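Local coordinates for hypothetical protein TM1553 (Thermotoga maritima, PDB 1VRM) that probably acts as an ApbE-family flavin transferase, attaching FMN covalently to target proteins at the expense of FAD, as its relatives do, at residues A[44-55]-A[170-181]; A[182-190]-A[198-207]. All blocks are in the same frame, centred on the assembly; numbering follows the deposited sequence. Where two conformers were deposited one is given.

Contact 1 of 2, residues A[44-55]-A[170-181]; sequences IAEAILEDMKRI and ALDRARQIALSF
Asp51 OD1 accepts hydrogen bonds from three nitrogens: Arg54 NE and Arg54 NH2 of its own helix 41-58, and Arg173 NH2 of helix 166-181. Arg173 NH2 reaches Asp51 OD1 over 2.9 Å from above the carboxylate plane. The companion bond from Arg173 NE to Asp51 OD2 is shorter, 2.7 Å, and straighter, with an N-H...O angle of 164° and the oxygen met on its syn side. Arg173 thus engages both oxygens side-on, whereas Arg54 directs two nitrogens at one. A bend at chi3 (53°) turns the Arg173 guanidinium toward Asp51, the two planes standing 48° apart. Arg54 NH2 lies over one face of that group, 3.4 Å from Arg173 NE, two like charges that the carboxylate they share probably offsets. A water donates to Asp51 OD2 and to Ala170 O, linking the helices indirectly, while Arg54 NH1 has a second acidic partner in Glu84.

The two helices pack nearly antiparallel, their segment axes 9.3 Å apart, on the antiparallel sheet, where Ile48 touches Ile32 of strand 28-35 and Met52 touches Val189 of strand 186-191. Ile177 CD1 rests on Asp51 CB at 3.5 Å. Branches of Ile55, Ile48 and Ile44 meet Ala170, Ala174 and Ala178, spaced four residues apart; Ile48 CG2 touches Ala174 CB at 3.6 Å. At one end Ala47 CB approaches Phe181 CE2 to 3.7 Å. Nearer the other, CE of selenomethionine Met52 presses tightly on Leu171 CD2, 3.5 Å away. With two arginines sharing the carboxylate of the buried Asp51, it is likely to stay ionised.

Contact 2 of 2, residues A[182-190]-A[198-207]; sequences DENATGFVE and IGPKFGKYPW
Phe188 holds CG between its backbone N and carbonyl carbon (chi1 66°), while Trp207 CG lies anti to the carbonyl carbon (chi1 -62°), and these torsions bring the edge of the phenyl ring against one face of the indole. The pair is T-shaped: the Phe188 ring and the six-membered ring of Trp207 have centroids 5.0 Å apart and planes at 70°, with Phe188 CE2 3.6 Å from Trp207 CZ3. Lys201 CB sits over the opposite indole face. The indole N-H is used as well, since Trp207 NE1 donates almost linearly to Gly199 O at 2.9 Å, and Gly187 N reaches that same Gly199 O from the other side of its carbonyl plane at 3.2 Å. A leucine in place of Trp207 would probably leave Gly199 O with one donor fewer and the edge of Phe188 without an aromatic face to meet.

Gly187 O in turn accepts from Ile198 N at 2.8 Å and, weakly, from Gly199 N at 3.3 Å. Two consecutive residues facing one define a classic beta bulge, located where the chain leaves strand 194-197, the antiparallel neighbour of strand 186-191 in the main sheet, and turns a corner. Ile198 CD1 meets Val189 CG2, and Ile198 CG2 lies by Ala185 O. Glycines fit both bridge positions: a side chain at Gly199 would run into Ala185 O, and at the backbone angles of Gly187 one would collide with the carbonyl oxygen of Thr186. Trp207 CZ2 comes within 3.5 Å of Gly187 CA. Beyond the bulge, a type II turn from Pro200 to Gly203 carries the chain past Thr186, whose CB lies 3.2 Å from Pro200 O, with CG2 also against that oxygen, while its OG1 bonds to the hydroxyl of Tyr18.

In the fold
Contacts 1 and 2 follow one another along the chain: helix 166-181, the second partner of contact 1, leads through a type I turn at Asp182 into strand 186-191, the first partner of contact 2. Their centres lie 14 Å apart, and they touch directly. Leu179 CD2 meets Ile198 CG2 at 3.8 Å, and Ala174 packs on Val189, so the helix pair rests on the sheet to which strand 186-191 of contact 2 belongs. Ile32 of strand 28-35 supports both, touching Ile48 and Val189. An MPD molecule, probably from the crystallisation liquor, lies about 4 Å from the side chain of Ile177, and another about 4 Å from that of Phe188.

Contact 1 of 2, residues A[44-55]-A[170-181]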
loop_
_atom_site.group_PDB
_atom_site.type_symbol
_atom_site.label_atom_id
_atom_site.label_comp_id
_atom_site.label_asym_id
_atom_site.label_seq_id
_atom_site.Cartn_x
_atom_site.Cartn_y
_atom_site.Cartn_z
ATOM N N ILE A 44 11.454 -7.859 -20.128
ATOM C CA ILE A 44 10.231 -7.401 -19.452
ATOM C C ILE A 44 10.482 -7.208 -17.952
ATOM O O ILE A 44 10.171 -6.167 -17.377
ATOM C CB ILE A 44 9.069 -8.391 -19.653
ATOM C CG1 ILE A 44 8.808 -8.603 -21.161
ATOM C CG2 ILE A 44 7.837 -7.938 -18.868
ATOM C CD1 ILE A 44 7.769 -9.605 -21.526
ATOM N N ALA A 45 11.103 -8.169 -17.271
ATOM C CA ALA A 45 11.405 -8.035 -15.858
ATOM C C ALA A 45 12.307 -6.843 -15.534
ATOM O O ALA A 45 12.125 -6.156 -14.533
ATOM C CB ALA A 45 11.983 -9.330 -15.327
ATOM N N GLU A 46 13.350 -6.643 -16.339
ATOM C CA GLU A 46 14.258 -5.501 -16.141
ATOM C C GLU A 46 13.490 -4.170 -16.239
ATOM O O GLU A 46 13.695 -3.290 -15.401
ATOM C CB GLU A 46 15.387 -5.518 -17.165
ATOM C CG GLU A 46 16.312 -4.265 -17.174
ATOM C CD GLU A 46 17.002 -3.894 -15.852
ATOM O OE1 GLU A 46 17.341 -4.815 -15.054
ATOM O OE2 GLU A 46 17.273 -2.648 -15.650
ATOM N N ALA A 47 12.642 -4.055 -17.235
ATOM C CA ALA A 47 11.788 -2.855 -17.427
ATOM C C ALA A 47 10.938 -2.610 -16.193
ATOM O O ALA A 47 10.803 -1.469 -15.731
ATOM C CB ALA A 47 10.896 -3.019 -18.584
ATOM N N ILE A 48 10.336 -3.679 -15.710
ATOM C CA ILE A 48 9.470 -3.595 -14.529
ATOM C C ILE A 48 10.262 -3.154 -13.287
ATOM O O ILE A 48 9.877 -2.239 -12.563
ATOM C CB ILE A 48 8.779 -4.937 -14.265
ATOM C CG1 ILE A 48 7.700 -5.197 -15.289
ATOM C CG2 ILE A 48 8.209 -4.938 -12.843
ATOM C CD1 ILE A 48 7.138 -6.575 -15.267
ATOM N N LEU A 49 11.425 -3.747 -13.058
ATOM C CA LEU A 49 12.247 -3.368 -11.923
ATOM C C LEU A 49 12.666 -1.917 -12.009
ATOM O O LEU A 49 12.651 -1.158 -11.001
ATOM C CB LEU A 49 13.487 -4.248 -11.837
ATOM C CG LEU A 49 14.321 -3.968 -10.568
ATOM C CD1 LEU A 49 13.573 -4.119 -9.226
ATOM C CD2 LEU A 49 15.580 -4.867 -10.635
ATOM N N GLU A 50 13.019 -1.493 -13.218
ATOM C CA GLU A 50 13.407 -0.064 -13.382
ATOM C C GLU A 50 12.246 0.843 -12.975
ATOM O O GLU A 50 12.452 1.845 -12.283
ATOM C CB GLU A 50 13.808 0.230 -14.810
ATOM C CG GLU A 50 15.094 -0.487 -15.201
ATOM C CD GLU A 50 15.450 -0.252 -16.689
ATOM O OE1 GLU A 50 14.759 0.523 -17.388
ATOM O OE2 GLU A 50 16.423 -0.895 -17.121
ATOM N N ASP A 51 11.038 0.506 -13.398
ATOM C CA ASP A 51 9.867 1.353 -13.027
ATOM C C ASP A 51 9.614 1.329 -11.513
ATOM O O ASP A 51 9.286 2.352 -10.900
ATOM C CB ASP A 51 8.649 0.920 -13.788
ATOM C CG ASP A 51 7.564 1.954 -13.767
ATOM O OD1 ASP A 51 7.860 3.079 -14.205
ATOM O OD2 ASP A 51 6.413 1.636 -13.334
HETATM N N MSE A 52 9.747 0.157 -10.912
HETATM C CA MSE A 52 9.534 0.038 -9.455
HETATM C C MSE A 52 10.530 0.910 -8.695
HETATM O O MSE A 52 10.163 1.603 -7.723
HETATM C CB MSE A 52 9.605 -1.415 -8.986
HETATM C CG MSE A 52 8.461 -2.174 -9.485
HETATM SE SE MSE A 52 8.760 -4.107 -8.946
HETATM C CE MSE A 52 6.985 -4.401 -8.053
ATOM N N LYS A 53 11.783 0.883 -9.136
ATOM C CA LYS A 53 12.807 1.733 -8.531
ATOM C C LYS A 53 12.541 3.209 -8.801
ATOM O O LYS A 53 12.676 4.046 -7.893
ATOM C CB LYS A 53 14.199 1.327 -8.982
ATOM C CG LYS A 53 14.597 -0.058 -8.474
ATOM C CD LYS A 53 15.943 -0.474 -9.010
ATOM C CE LYS A 53 16.423 -1.729 -8.299
ATOM N NZ LYS A 53 16.192 -1.661 -6.832
ATOM N N ARG A 54 12.128 3.536 -10.007
ATOM C CA ARG A 54 11.802 4.906 -10.364
ATOM C C ARG A 54 10.726 5.487 -9.414
ATOM O O ARG A 54 10.859 6.567 -8.869
ATOM C CB ARG A 54 11.290 4.953 -11.785
ATOM C CG ARG A 54 10.889 6.338 -12.262
ATOM C CD ARG A 54 10.261 6.304 -13.628
ATOM N NE ARG A 54 8.971 5.658 -13.593
ATOM C CZ ARG A 54 7.863 6.278 -13.194
ATOM N NH1 ARG A 54 7.910 7.575 -12.854
ATOM N NH2 ARG A 54 6.722 5.622 -13.161
ATOM N N ILE A 55 9.663 4.735 -9.232
ATOM C CA ILE A 55 8.538 5.107 -8.353
ATOM C C ILE A 55 9.052 5.219 -6.898
ATOM O O ILE A 55 8.646 6.097 -6.139
ATOM C CB ILE A 55 7.385 4.068 -8.477
ATOM C CG1 ILE A 55 6.786 4.215 -9.850
ATOM C CG2 ILE A 55 6.433 4.168 -7.296
ATOM C CD1 ILE A 55 5.897 3.078 -10.194
ATOM N N ALA A 170 2.665 0.887 -8.138
ATOM C CA ALA A 170 3.828 0.303 -8.847
ATOM C C ALA A 170 3.440 -1.066 -9.422
ATOM O O ALA A 170 3.837 -1.419 -10.565
ATOM C CB ALA A 170 4.969 0.170 -7.941
ATOM N N LEU A 171 2.685 -1.844 -8.656
ATOM C CA LEU A 171 2.297 -3.175 -9.124
ATOM C C LEU A 171 1.375 -3.100 -10.328
ATOM O O LEU A 171 1.477 -3.910 -11.228
ATOM C CB LEU A 171 1.665 -4.028 -8.038
ATOM C CG LEU A 171 2.686 -4.409 -6.953
ATOM C CD1 LEU A 171 1.954 -4.958 -5.722
ATOM C CD2 LEU A 171 3.705 -5.390 -7.432
ATOM N N ASP A 172 0.419 -2.191 -10.287
ATOM C CA ASP A 172 -0.470 -1.995 -11.422
ATOM C C ASP A 172 0.342 -1.535 -12.662
ATOM O O ASP A 172 0.122 -2.035 -13.749
ATOM C CB ASP A 172 -1.577 -1.021 -11.086
ATOM C CG ASP A 172 -2.605 -1.631 -10.144
ATOM O OD1 ASP A 172 -2.715 -2.905 -10.101
ATOM O OD2 ASP A 172 -3.282 -0.843 -9.420
ATOM N N ARG A 173 1.274 -0.600 -12.473
ATOM C CA ARG A 173 2.164 -0.185 -13.565
ATOM C C ARG A 173 2.987 -1.356 -14.101
ATOM O O ARG A 173 3.163 -1.507 -15.315
ATOM C CB ARG A 173 3.085 0.931 -13.129
ATOM C CG ARG A 173 2.359 2.249 -13.326
ATOM C CD ARG A 173 3.256 3.398 -13.234
ATOM N NE ARG A 173 4.409 3.285 -14.110
ATOM C CZ ARG A 173 4.493 3.747 -15.342
ATOM N NH1 ARG A 173 3.471 4.409 -15.882
ATOM N NH2 ARG A 173 5.626 3.589 -16.028
ATOM N N ALA A 174 3.483 -2.176 -13.211
ATOM C CA ALA A 174 4.279 -3.321 -13.604
ATOM C C ALA A 174 3.513 -4.230 -14.559
ATOM O O ALA A 174 4.062 -4.652 -15.576
ATOM C CB ALA A 174 4.785 -4.070 -12.396
ATOM N N ARG A 175 2.269 -4.571 -14.234
ATOM C CA ARG A 175 1.452 -5.355 -15.147
ATOM C C ARG A 175 1.280 -4.664 -16.494
ATOM O O ARG A 175 1.387 -5.296 -17.555
ATOM C CB ARG A 175 0.082 -5.571 -14.532
ATOM C CG ARG A 175 -0.925 -6.214 -15.497
ATOM C CD ARG A 175 -2.198 -6.595 -14.786
ATOM N NE ARG A 175 -3.212 -7.002 -15.734
ATOM C CZ ARG A 175 -3.923 -6.122 -16.448
ATOM N NH1 ARG A 175 -3.725 -4.801 -16.361
ATOM N NH2 ARG A 175 -4.798 -6.578 -17.303
ATOM N N GLN A 176 1.033 -3.353 -16.494
ATOM C CA GLN A 176 0.821 -2.590 -17.727
ATOM C C GLN A 176 2.083 -2.670 -18.589
ATOM O O GLN A 176 2.002 -2.829 -19.807
ATOM C CB GLN A 176 0.475 -1.114 -17.436
ATOM C CG GLN A 176 -0.847 -0.823 -16.634
ATOM C CD GLN A 176 -0.891 0.656 -16.017
ATOM O OE1 GLN A 176 -0.123 1.571 -16.433
ATOM N NE2 GLN A 176 -1.804 0.871 -15.049
ATOM N N ILE A 177 3.240 -2.563 -17.952
ATOM C CA ILE A 177 4.539 -2.651 -18.662
ATOM C C ILE A 177 4.669 -4.015 -19.336
ATOM O O ILE A 177 4.958 -4.115 -20.534
ATOM C CB ILE A 177 5.742 -2.348 -17.713
ATOM C CG1 ILE A 177 5.718 -0.881 -17.301
ATOM C CG2 ILE A 177 7.053 -2.749 -18.349
ATOM C CD1 ILE A 177 6.566 -0.538 -16.142
ATOM N N ALA A 178 4.408 -5.083 -18.584
ATOM C CA ALA A 178 4.554 -6.427 -19.127
ATOM C C ALA A 178 3.657 -6.612 -20.340
ATOM O O ALA A 178 4.072 -7.147 -21.383
ATOM C CB ALA A 178 4.230 -7.435 -18.057
ATOM N N LEU A 179 2.389 -6.204 -20.172
ATOM C CA LEU A 179 1.386 -6.389 -21.257
ATOM C C LEU A 179 1.625 -5.503 -22.459
ATOM O O LEU A 179 1.174 -5.804 -23.565
ATOM C CB LEU A 179 -0.023 -6.249 -20.722
ATOM C CG LEU A 179 -0.391 -7.233 -19.616
ATOM C CD1 LEU A 179 -1.770 -6.985 -19.110
ATOM C CD2 LEU A 179 -0.233 -8.675 -20.062
ATOM N N SER A 180 2.308 -4.408 -22.238
ATOM C CA SER A 180 2.733 -3.506 -23.339
ATOM C C SER A 180 3.819 -4.173 -24.204
ATOM O O SER A 180 3.869 -4.006 -25.423
ATOM C CB SER A 180 3.280 -2.185 -22.780
ATOM O OG SER A 180 2.266 -1.342 -22.255
ATOM N N PHE A 181 4.708 -4.942 -23.578
ATOM C CA PHE A 181 5.674 -5.760 -24.313
ATOM C C PHE A 181 5.017 -6.898 -25.046
ATOM O O PHE A 181 5.369 -7.224 -26.177
ATOM C CB PHE A 181 6.744 -6.359 -23.393
ATOM C CG PHE A 181 7.830 -5.399 -23.051
ATOM C CD1 PHE A 181 8.870 -5.150 -23.955
ATOM C CD2 PHE A 181 7.858 -4.755 -21.823
ATOM C CE1 PHE A 181 9.901 -4.276 -23.646
ATOM C CE2 PHE A 181 8.900 -3.894 -21.515
ATOM C CZ PHE A 181 9.900 -3.652 -22.431
HETATM O O HOH W 1 6.409 -0.499 -11.524
#

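Contact 2 of 2, residues A[182-190]-A[198-207]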
loop_
_atom_site.group_PDB
_atom_site.type_symbol
_atom_site.label_atom_id
_atom_site.label_comp_id
_atom_site.label_asym_id
_atom_site.label_seq_id
_atom_site.Cartn_x
_atom_site.Cartn_y
_atom_site.Cartn_z
ATOM N N ASP A 182 4.094 -7.544 -24.360
ATOM C CA ASP A 182 3.450 -8.734 -24.918
ATOM C C ASP A 182 2.082 -8.853 -24.298
ATOM O O ASP A 182 1.974 -9.219 -23.137
ATOM C CB ASP A 182 4.263 -9.975 -24.547
ATOM C CG ASP A 182 3.637 -11.286 -25.013
ATOM O OD1 ASP A 182 2.528 -11.277 -25.651
ATOM O OD2 ASP A 182 4.256 -12.363 -24.710
ATOM N N GLU A 183 1.041 -8.622 -25.089
ATOM C CA GLU A 183 -0.333 -8.705 -24.556
ATOM C C GLU A 183 -0.699 -10.048 -23.960
ATOM O O GLU A 183 -1.646 -10.134 -23.142
ATOM C CB GLU A 183 -1.369 -8.315 -25.606
ATOM C CG GLU A 183 -1.401 -9.262 -26.821
ATOM C CD GLU A 183 -2.244 -8.789 -28.030
ATOM O OE1 GLU A 183 -2.685 -7.641 -28.128
ATOM O OE2 GLU A 183 -2.393 -9.604 -28.951
ATOM N N ASN A 184 0.061 -11.068 -24.332
ATOM C CA ASN A 184 -0.194 -12.441 -23.868
ATOM C C ASN A 184 0.804 -12.937 -22.829
ATOM O O ASN A 184 0.821 -14.103 -22.542
ATOM C CB ASN A 184 -0.311 -13.369 -25.048
ATOM C CG ASN A 184 -1.495 -12.983 -25.942
ATOM O OD1 ASN A 184 -2.527 -12.549 -25.432
ATOM N ND2 ASN A 184 -1.354 -13.137 -27.230
ATOM N N ALA A 185 1.606 -12.027 -22.268
ATOM C CA ALA A 185 2.482 -12.412 -21.190
ATOM C C ALA A 185 1.697 -12.915 -19.994
ATOM O O ALA A 185 0.545 -12.544 -19.758
ATOM C CB ALA A 185 3.378 -11.274 -20.800
ATOM N N THR A 186 2.350 -13.765 -19.213
ATOM C CA THR A 186 1.791 -14.300 -18.009
ATOM C C THR A 186 2.813 -14.170 -16.856
ATOM O O THR A 186 3.990 -13.876 -17.090
ATOM C CB THR A 186 1.307 -15.748 -18.160
ATOM O OG1 THR A 186 2.408 -16.627 -18.331
ATOM C CG2 THR A 186 0.322 -15.867 -19.382
ATOM N N GLY A 187 2.329 -14.392 -15.637
ATOM C CA GLY A 187 3.145 -14.245 -14.434
ATOM C C GLY A 187 2.492 -13.327 -13.406
ATOM O O GLY A 187 1.261 -13.142 -13.369
ATOM N N PHE A 188 3.334 -12.828 -12.510
ATOM C CA PHE A 188 2.871 -11.996 -11.410
ATOM C C PHE A 188 4.015 -11.124 -10.939
ATOM O O PHE A 188 5.193 -11.393 -11.239
ATOM C CB PHE A 188 2.322 -12.831 -10.252
ATOM C CG PHE A 188 3.352 -13.662 -9.571
ATOM C CD1 PHE A 188 4.081 -13.121 -8.502
ATOM C CD2 PHE A 188 3.560 -14.981 -9.953
ATOM C CE1 PHE A 188 5.043 -13.867 -7.882
ATOM C CE2 PHE A 188 4.502 -15.747 -9.321
ATOM C CZ PHE A 188 5.239 -15.165 -8.283
ATOM N N VAL A 189 3.654 -10.048 -10.265
ATOM C CA VAL A 189 4.631 -9.227 -9.582
ATOM C C VAL A 189 4.240 -9.111 -8.124
ATOM O O VAL A 189 3.045 -9.000 -7.829
ATOM C CB VAL A 189 4.709 -7.831 -10.170
ATOM C CG1 VAL A 189 5.855 -7.038 -9.543
ATOM C CG2 VAL A 189 4.859 -7.887 -11.695
ATOM N N GLU A 190 5.229 -9.093 -7.251
ATOM C CA GLU A 190 5.001 -9.063 -5.804
ATOM C C GLU A 190 5.904 -7.984 -5.230
ATOM O O GLU A 190 7.046 -7.819 -5.672
ATOM C CB GLU A 190 5.356 -10.416 -5.216
ATOM C CG GLU A 190 5.038 -10.590 -3.780
ATOM C CD GLU A 190 5.355 -12.005 -3.300
ATOM O OE1 GLU A 190 5.725 -12.854 -4.141
ATOM O OE2 GLU A 190 5.239 -12.250 -2.078
ATOM N N ILE A 198 -0.145 -10.784 -13.668
ATOM C CA ILE A 198 0.047 -10.348 -15.043
ATOM C C ILE A 198 -0.871 -11.102 -15.995
ATOM O O ILE A 198 -1.605 -10.492 -16.806
ATOM C CB ILE A 198 1.500 -10.470 -15.520
ATOM C CG1 ILE A 198 2.417 -9.569 -14.703
ATOM C CG2 ILE A 198 1.598 -10.181 -17.030
ATOM C CD1 ILE A 198 3.939 -9.834 -14.932
ATOM N N GLY A 199 -0.826 -12.428 -15.884
ATOM C CA GLY A 199 -1.706 -13.322 -16.631
ATOM C C GLY A 199 -1.664 -14.672 -15.968
ATOM O O GLY A 199 -0.778 -14.948 -15.183
ATOM N N PRO A 200 -2.606 -15.561 -16.311
ATOM C CA PRO A 200 -2.747 -16.835 -15.678
ATOM C C PRO A 200 -1.576 -17.776 -15.924
ATOM O O PRO A 200 -0.876 -17.698 -16.937
ATOM C CB PRO A 200 -4.007 -17.425 -16.286
ATOM C CG PRO A 200 -4.415 -16.560 -17.279
ATOM C CD PRO A 200 -3.605 -15.331 -17.343
ATOM N N LYS A 201 -1.369 -18.650 -14.948
ATOM C CA LYS A 201 -0.219 -19.517 -14.930
ATOM C C LYS A 201 -0.313 -20.486 -16.111
ATOM O O LYS A 201 -1.362 -21.122 -16.338
ATOM C CB LYS A 201 -0.190 -20.262 -13.612
ATOM C CG LYS A 201 0.975 -21.197 -13.480
ATOM C CD LYS A 201 1.194 -21.727 -12.029
ATOM C CE LYS A 201 0.006 -22.474 -11.477
ATOM N N PHE A 202 0.776 -20.585 -16.882
ATOM C CA PHE A 202 0.834 -21.449 -18.093
ATOM C C PHE A 202 -0.313 -21.107 -19.048
ATOM O O PHE A 202 -0.738 -21.919 -19.885
ATOM C CB PHE A 202 0.818 -22.959 -17.721
ATOM C CG PHE A 202 1.911 -23.355 -16.808
ATOM C CD1 PHE A 202 3.217 -23.112 -17.173
ATOM C CD2 PHE A 202 1.637 -23.971 -15.606
ATOM C CE1 PHE A 202 4.268 -23.457 -16.333
ATOM C CE2 PHE A 202 2.672 -24.323 -14.747
ATOM C CZ PHE A 202 3.989 -24.052 -15.110
ATOM N N GLY A 203 -0.760 -19.861 -18.955
ATOM C CA GLY A 203 -1.836 -19.324 -19.768
ATOM C C GLY A 203 -3.239 -19.769 -19.447
ATOM O O GLY A 203 -4.195 -19.372 -20.130
ATOM N N LYS A 204 -3.384 -20.607 -18.426
ATOM C CA LYS A 204 -4.665 -21.241 -18.137
ATOM C C LYS A 204 -5.083 -21.260 -16.691
ATOM O O LYS A 204 -6.267 -21.357 -16.418
ATOM C CB LYS A 204 -4.622 -22.727 -18.590
ATOM C CG LYS A 204 -4.310 -22.937 -20.058
ATOM C CD LYS A 204 -4.350 -24.439 -20.379
ATOM C CE LYS A 204 -4.008 -24.709 -21.846
ATOM N NZ LYS A 204 -3.988 -26.188 -22.224
ATOM N N TYR A 205 -4.120 -21.242 -15.759
ATOM C CA TYR A 205 -4.438 -21.641 -14.371
ATOM C C TYR A 205 -4.299 -20.502 -13.379
ATOM O O TYR A 205 -3.603 -19.519 -13.640
ATOM C CB TYR A 205 -3.528 -22.766 -13.905
ATOM C CG TYR A 205 -3.560 -23.946 -14.777
ATOM C CD1 TYR A 205 -4.673 -24.765 -14.796
ATOM C CD2 TYR A 205 -2.479 -24.261 -15.562
ATOM C CE1 TYR A 205 -4.720 -25.881 -15.615
ATOM C CE2 TYR A 205 -2.509 -25.402 -16.409
ATOM C CZ TYR A 205 -3.632 -26.198 -16.416
ATOM O OH TYR A 205 -3.697 -27.331 -17.211
ATOM N N PRO A 206 -4.989 -20.613 -12.252
ATOM C CA PRO A 206 -4.785 -19.636 -11.191
ATOM C C PRO A 206 -3.435 -19.782 -10.497
ATOM O O PRO A 206 -2.850 -20.862 -10.425
ATOM C CB PRO A 206 -5.942 -19.948 -10.208
ATOM C CG PRO A 206 -6.174 -21.347 -10.350
ATOM C CD PRO A 206 -5.973 -21.639 -11.850
ATOM N N TRP A 207 -2.926 -18.660 -10.022
ATOM C CA TRP A 207 -1.793 -18.626 -9.128
ATOM C C TRP A 207 -2.311 -18.893 -7.729
ATOM O O TRP A 207 -3.341 -18.365 -7.309
ATOM C CB TRP A 207 -1.074 -17.299 -9.169
ATOM C CG TRP A 207 -0.514 -16.994 -10.525
ATOM C CD1 TRP A 207 -1.126 -16.347 -11.546
ATOM C CD2 TRP A 207 0.736 -17.430 -11.013
ATOM N NE1 TRP A 207 -0.310 -16.299 -12.631
ATOM C CE2 TRP A 207 0.845 -16.981 -12.346
ATOM C CE3 TRP A 207 1.786 -18.141 -10.460
ATOM C CZ2 TRP A 207 1.956 -17.233 -13.108
ATOM C CZ3 TRP A 207 2.893 -18.384 -11.227
ATOM C CH2 TRP A 207 2.974 -17.913 -12.533
#